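Long-range contact in probable 2-oxoglutarate-dependent dioxygenase At5g05600 (PDB 6LSV), which oxidises the plant hormone jasmonate to 12-hydroxyjasmonate with 2-oxoglutarate and oxygen as co-substrates and iron as cofactor: residues R116-E128 and Y332-K344. Numbering follows the deposited sequence.
Sequences RTYEGYGSRLGVE and YRLFIRTQGPQGK. With JAA ({(1R,2R)-3-oxo-2-[(2Z)-pent-2-en-1-yl]cyclopentyl}acetic acid), chain D.
Arg337 turns its CG anti to its carbonyl carbon (chi1 -85°) and runs extended to NE, so that its chain passes beside the ring of Tyr118; the two lie alongside one another but run opposite ways. CE2 of Tyr118 lies 3.5 Å from CG of Arg337. Ring and guanidinium planes are 69° apart. At the far end of the ring, Tyr118 OH donates to Arg337 O (2.6 Å), on a lone pair in the carbonyl plane. The same hydroxyl accepts from Gly126 N (2.9 Å); this phenol therefore ties the loop to the helix backbone. The guanidinium of Arg337 continues to the jasmonate carboxylate, where NE donates to O03 (2.6 Å). Arg333, its chain bent at chi3, reaches the same group with NE on O03 and NH2 on O02, the latter nearly straight at 172°. Two arginines thus converge on one anion, and Arg208 also binds the ligand. Leu125 lines the pocket with both methyls, CD2 meeting Ile336 CD1 and lying 3.9 Å from C15 of the pentenyl tail. Beyond it the backbones close up: Val127 N donates to Thr338 O (3.2 Å). Gly126 and Gly340 bring their CA atoms to 4.2 Å. Together the segments form part of the wall of the jasmonate pocket in this double-stranded beta-helix enzyme. Helix 334-339 packs Ile336 on His346 of helix 345-348, while Tyr118 rests on Tyr138 and Phe140 of strand 137-144, the sheet neighbour of strand 120-122.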
loop_
_atom_site.group_PDB
_atom_site.type_symbol
_atom_site.label_atom_id
_atom_site.label_comp_id
_atom_site.label_asym_id
_atom_site.label_seq_id
_atom_site.Cartn_x
_atom_site.Cartn_y
_atom_site.Cartn_z
ATOM N N ARG A 116 10.784 12.792 8.344
ATOM C CA ARG A 116 9.743 13.434 9.143
ATOM C C ARG A 116 8.425 13.610 8.393
ATOM O O ARG A 116 7.366 13.663 9.029
ATOM C CB ARG A 116 10.222 14.788 9.680
ATOM C CG ARG A 116 9.353 15.299 10.828
ATOM C CD ARG A 116 9.510 14.413 12.069
ATOM N NE ARG A 116 8.227 13.934 12.588
ATOM C CZ ARG A 116 7.980 13.662 13.868
ATOM N NH1 ARG A 116 6.779 13.231 14.229
ATOM N NH2 ARG A 116 8.925 13.815 14.788
ATOM N N THR A 117 8.446 13.690 7.060
ATOM C CA THR A 117 7.221 13.615 6.275
ATOM C C THR A 117 7.238 12.522 5.219
ATOM O O THR A 117 6.163 12.151 4.727
ATOM C CB THR A 117 6.921 14.954 5.578
ATOM O OG1 THR A 117 7.869 15.177 4.528
ATOM C CG2 THR A 117 6.971 16.113 6.565
ATOM N N TYR A 118 8.416 12.013 4.847
ATOM C CA TYR A 118 8.580 10.950 3.860
ATOM C C TYR A 118 8.122 11.380 2.470
ATOM O O TYR A 118 8.234 10.605 1.514
ATOM C CB TYR A 118 7.833 9.685 4.300
ATOM C CG TYR A 118 8.657 8.749 5.155
ATOM C CD1 TYR A 118 9.503 7.813 4.577
ATOM C CD2 TYR A 118 8.587 8.801 6.545
ATOM C CE1 TYR A 118 10.258 6.951 5.358
ATOM C CE2 TYR A 118 9.338 7.945 7.332
ATOM C CZ TYR A 118 10.168 7.022 6.733
ATOM O OH TYR A 118 10.914 6.168 7.512
ATOM N N GLU A 119 7.614 12.606 2.343
ATOM C CA GLU A 119 7.144 13.091 1.050
ATOM C C GLU A 119 8.308 13.220 0.081
ATOM O O GLU A 119 9.345 13.804 0.411
ATOM C CB GLU A 119 6.451 14.447 1.201
ATOM C CG GLU A 119 5.123 14.418 1.926
ATOM C CD GLU A 119 4.669 15.809 2.333
ATOM O OE1 GLU A 119 5.328 16.419 3.200
ATOM O OE2 GLU A 119 3.663 16.298 1.780
ATOM N N GLY A 120 8.138 12.668 -1.120
ATOM C CA GLY A 120 9.085 12.862 -2.195
ATOM C C GLY A 120 9.694 11.551 -2.660
ATOM O O GLY A 120 9.053 10.493 -2.606
ATOM N N TYR A 121 10.939 11.640 -3.117
ATOM C CA TYR A 121 11.653 10.530 -3.732
ATOM C C TYR A 121 12.414 9.769 -2.652
ATOM O O TYR A 121 13.315 10.325 -2.013
ATOM C CB TYR A 121 12.593 11.074 -4.807
ATOM C CG TYR A 121 13.483 10.069 -5.496
ATOM C CD1 TYR A 121 12.956 8.924 -6.081
ATOM C CD2 TYR A 121 14.850 10.289 -5.602
ATOM C CE1 TYR A 121 13.773 8.012 -6.725
ATOM C CE2 TYR A 121 15.675 9.387 -6.245
ATOM C CZ TYR A 121 15.133 8.252 -6.805
ATOM O OH TYR A 121 15.955 7.352 -7.443
ATOM N N GLY A 122 12.049 8.500 -2.443
ATOM C CA GLY A 122 12.603 7.720 -1.359
ATOM C C GLY A 122 13.155 6.388 -1.831
ATOM O O GLY A 122 12.813 5.887 -2.901
ATOM N N SER A 123 14.029 5.817 -0.996
ATOM C CA SER A 123 14.584 4.491 -1.248
ATOM C C SER A 123 14.554 3.564 -0.042
ATOM O O SER A 123 14.898 2.388 -0.193
ATOM C CB SER A 123 16.032 4.597 -1.748
ATOM O OG SER A 123 16.059 4.783 -3.153
ATOM N N ARG A 124 14.156 4.031 1.137
ATOM C CA ARG A 124 14.062 3.162 2.299
ATOM C C ARG A 124 12.913 3.630 3.181
ATOM O O ARG A 124 12.405 4.747 3.042
ATOM C CB ARG A 124 15.378 3.131 3.092
ATOM C CG ARG A 124 15.631 4.376 3.928
ATOM C CD ARG A 124 16.956 4.294 4.666
ATOM N NE ARG A 124 16.817 3.631 5.959
ATOM C CZ ARG A 124 17.807 3.016 6.599
ATOM N NH1 ARG A 124 19.022 2.974 6.070
ATOM N NH2 ARG A 124 17.579 2.440 7.769
ATOM N N LEU A 125 12.509 2.751 4.092
ATOM C CA LEU A 125 11.442 3.028 5.045
ATOM C C LEU A 125 11.925 2.573 6.413
ATOM O O LEU A 125 12.246 1.395 6.600
ATOM C CB LEU A 125 10.151 2.311 4.636
ATOM C CG LEU A 125 8.881 2.431 5.479
ATOM C CD1 LEU A 125 8.522 3.886 5.728
ATOM C CD2 LEU A 125 7.736 1.715 4.773
ATOM N N GLY A 126 12.003 3.505 7.354
ATOM C CA GLY A 126 12.615 3.249 8.639
ATOM C C GLY A 126 13.978 3.910 8.759
ATOM O O GLY A 126 14.586 4.356 7.783
ATOM N N VAL A 127 14.467 3.967 9.997
ATOM C CA VAL A 127 15.645 4.775 10.290
ATOM C C VAL A 127 16.683 3.997 11.091
ATOM O O VAL A 127 17.536 4.601 11.750
ATOM C CB VAL A 127 15.240 6.069 11.026
ATOM C CG1 VAL A 127 14.397 6.948 10.120
ATOM C CG2 VAL A 127 14.484 5.744 12.306
ATOM N N GLU A 128 16.623 2.664 11.044
ATOM C CA GLU A 128 17.648 1.838 11.673
ATOM C C GLU A 128 18.901 1.826 10.799
ATOM O O GLU A 128 18.816 1.623 9.580
ATOM C CB GLU A 128 17.131 0.417 11.900
ATOM C CG GLU A 128 17.733 -0.312 13.121
ATOM C CD GLU A 128 17.709 0.516 14.413
ATOM O OE1 GLU A 128 18.630 1.334 14.652
ATOM O OE2 GLU A 128 16.746 0.348 15.192
ATOM N N TYR A 332 -0.080 5.737 15.184
ATOM C CA TYR A 332 0.138 4.393 14.662
ATOM C C TYR A 332 1.160 4.391 13.533
ATOM O O TYR A 332 2.064 3.548 13.502
ATOM C CB TYR A 332 -1.187 3.802 14.184
ATOM C CG TYR A 332 -1.122 2.327 13.868
ATOM C CD1 TYR A 332 -0.643 1.878 12.644
ATOM C CD2 TYR A 332 -1.539 1.383 14.796
ATOM C CE1 TYR A 332 -0.581 0.531 12.355
ATOM C CE2 TYR A 332 -1.484 0.034 14.514
ATOM C CZ TYR A 332 -1.004 -0.386 13.292
ATOM O OH TYR A 332 -0.944 -1.726 13.006
ATOM N N ARG A 333 1.030 5.323 12.590
ATOM C CA ARG A 333 1.874 5.299 11.401
ATOM C C ARG A 333 3.353 5.484 11.717
ATOM O O ARG A 333 4.193 5.201 10.855
ATOM C CB ARG A 333 1.410 6.369 10.414
ATOM C CG ARG A 333 1.789 7.774 10.829
ATOM C CD ARG A 333 0.857 8.784 10.216
ATOM N NE ARG A 333 0.655 8.530 8.795
ATOM C CZ ARG A 333 -0.132 9.264 8.020
ATOM N NH1 ARG A 333 -0.788 10.292 8.540
ATOM N NH2 ARG A 333 -0.264 8.970 6.732
ATOM N N LEU A 334 3.699 5.932 12.922
ATOM C CA LEU A 334 5.108 6.088 13.265
ATOM C C LEU A 334 5.822 4.753 13.436
ATOM O O LEU A 334 7.052 4.709 13.326
ATOM C CB LEU A 334 5.252 6.932 14.532
ATOM C CG LEU A 334 4.946 8.413 14.297
ATOM C CD1 LEU A 334 4.877 9.183 15.609
ATOM C CD2 LEU A 334 5.980 9.017 13.362
ATOM N N PHE A 335 5.085 3.667 13.687
ATOM C CA PHE A 335 5.716 2.357 13.829
ATOM C C PHE A 335 6.446 1.954 12.552
ATOM O O PHE A 335 7.636 1.620 12.583
ATOM C CB PHE A 335 4.671 1.308 14.210
ATOM C CG PHE A 335 4.139 1.463 15.606
ATOM C CD1 PHE A 335 4.998 1.712 16.665
ATOM C CD2 PHE A 335 2.776 1.361 15.861
ATOM C CE1 PHE A 335 4.513 1.859 17.952
ATOM C CE2 PHE A 335 2.283 1.506 17.148
ATOM C CZ PHE A 335 3.155 1.757 18.195
ATOM N N ILE A 336 5.749 1.980 11.413
ATOM C CA ILE A 336 6.408 1.636 10.156
ATOM C C ILE A 336 7.331 2.762 9.702
ATOM O O ILE A 336 8.295 2.524 8.963
ATOM C CB ILE A 336 5.373 1.280 9.073
ATOM C CG1 ILE A 336 5.965 0.267 8.090
ATOM C CG2 ILE A 336 4.894 2.533 8.341
ATOM C CD1 ILE A 336 5.017 -0.139 6.977
ATOM N N ARG A 337 7.071 3.999 10.132
ATOM C CA ARG A 337 7.965 5.089 9.760
ATOM C C ARG A 337 9.306 4.974 10.471
ATOM O O ARG A 337 10.335 5.385 9.921
ATOM C CB ARG A 337 7.312 6.437 10.061
ATOM C CG ARG A 337 6.410 6.933 8.950
ATOM C CD ARG A 337 5.434 7.977 9.450
ATOM N NE ARG A 337 4.549 8.436 8.387
ATOM C CZ ARG A 337 4.517 9.682 7.923
ATOM N NH1 ARG A 337 5.324 10.606 8.431
ATOM N NH2 ARG A 337 3.672 10.004 6.954
ATOM N N THR A 338 9.319 4.410 11.678
ATOM C CA THR A 338 10.553 4.249 12.435
ATOM C C THR A 338 11.232 2.909 12.186
ATOM O O THR A 338 12.467 2.846 12.160
ATOM C CB THR A 338 10.272 4.408 13.934
ATOM O OG1 THR A 338 9.328 5.468 14.137
ATOM C CG2 THR A 338 11.555 4.723 14.695
ATOM N N GLN A 339 10.457 1.836 11.994
ATOM C CA GLN A 339 11.008 0.495 11.848
ATOM C C GLN A 339 10.986 -0.045 10.426
ATOM O O GLN A 339 11.683 -1.026 10.149
ATOM C CB GLN A 339 10.244 -0.496 12.738
ATOM C CG GLN A 339 10.351 -0.236 14.219
ATOM C CD GLN A 339 9.727 -1.351 15.037
ATOM O OE1 GLN A 339 8.784 -2.008 14.593
ATOM N NE2 GLN A 339 10.252 -1.574 16.238
ATOM N N GLY A 340 10.198 0.545 9.531
ATOM C CA GLY A 340 9.983 -0.035 8.227
ATOM C C GLY A 340 9.156 -1.302 8.309
ATOM O O GLY A 340 8.583 -1.631 9.355
ATOM N N PRO A 341 9.079 -2.042 7.197
ATOM C CA PRO A 341 8.262 -3.265 7.168
ATOM C C PRO A 341 8.627 -4.271 8.247
ATOM O O PRO A 341 9.776 -4.713 8.339
ATOM C CB PRO A 341 8.540 -3.833 5.770
ATOM C CG PRO A 341 8.888 -2.641 4.954
ATOM C CD PRO A 341 9.644 -1.724 5.875
ATOM N N GLN A 342 7.647 -4.637 9.073
ATOM C CA GLN A 342 7.821 -5.651 10.104
ATOM C C GLN A 342 6.681 -6.663 10.070
ATOM O O GLN A 342 6.263 -7.173 11.114
ATOM C CB GLN A 342 7.923 -5.014 11.491
ATOM C CG GLN A 342 9.126 -4.109 11.695
ATOM C CD GLN A 342 10.449 -4.777 11.355
ATOM O OE1 GLN A 342 10.584 -6.001 11.411
ATOM N NE2 GLN A 342 11.438 -3.966 11.001
ATOM N N GLY A 343 6.169 -6.965 8.880
ATOM C CA GLY A 343 5.067 -7.907 8.781
ATOM C C GLY A 343 3.820 -7.354 9.436
ATOM O O GLY A 343 3.515 -6.160 9.344
ATOM N N LYS A 344 3.085 -8.234 10.117
ATOM C CA LYS A 344 1.907 -7.847 10.880
ATOM C C LYS A 344 2.197 -7.724 12.372
ATOM O O LYS A 344 1.266 -7.763 13.184
ATOM C CB LYS A 344 0.769 -8.842 10.643
ATOM C CG LYS A 344 0.310 -8.932 9.195
ATOM C CD LYS A 344 -1.108 -9.466 9.096
ATOM C CE LYS A 344 -2.056 -8.691 9.998
ATOM N NZ LYS A 344 -3.487 -8.922 9.650
HETATM O O01 JAA D . 5.989 5.036 2.298
HETATM O O02 JAA D . 1.036 6.771 5.896
HETATM O O03 JAA D . 2.602 7.093 7.368
HETATM C C04 JAA D . 3.610 5.728 4.596
HETATM C C05 JAA D . 4.597 4.591 3.981
HETATM C C06 JAA D . 4.563 6.911 4.909
HETATM C C07 JAA D . 5.730 6.661 4.214
HETATM C C08 JAA D . 5.471 5.304 3.331
HETATM C C09 JAA D . 3.822 3.610 2.997
HETATM C C10 JAA D . 2.956 5.289 5.787
HETATM C C11 JAA D . 3.218 2.444 3.783
HETATM C C12 JAA D . 2.152 6.449 6.384
HETATM C C13 JAA D . 3.372 1.191 3.398
HETATM C C14 JAA D . 4.171 0.839 2.145
HETATM C C15 JAA D . 5.227 -0.210 2.490
#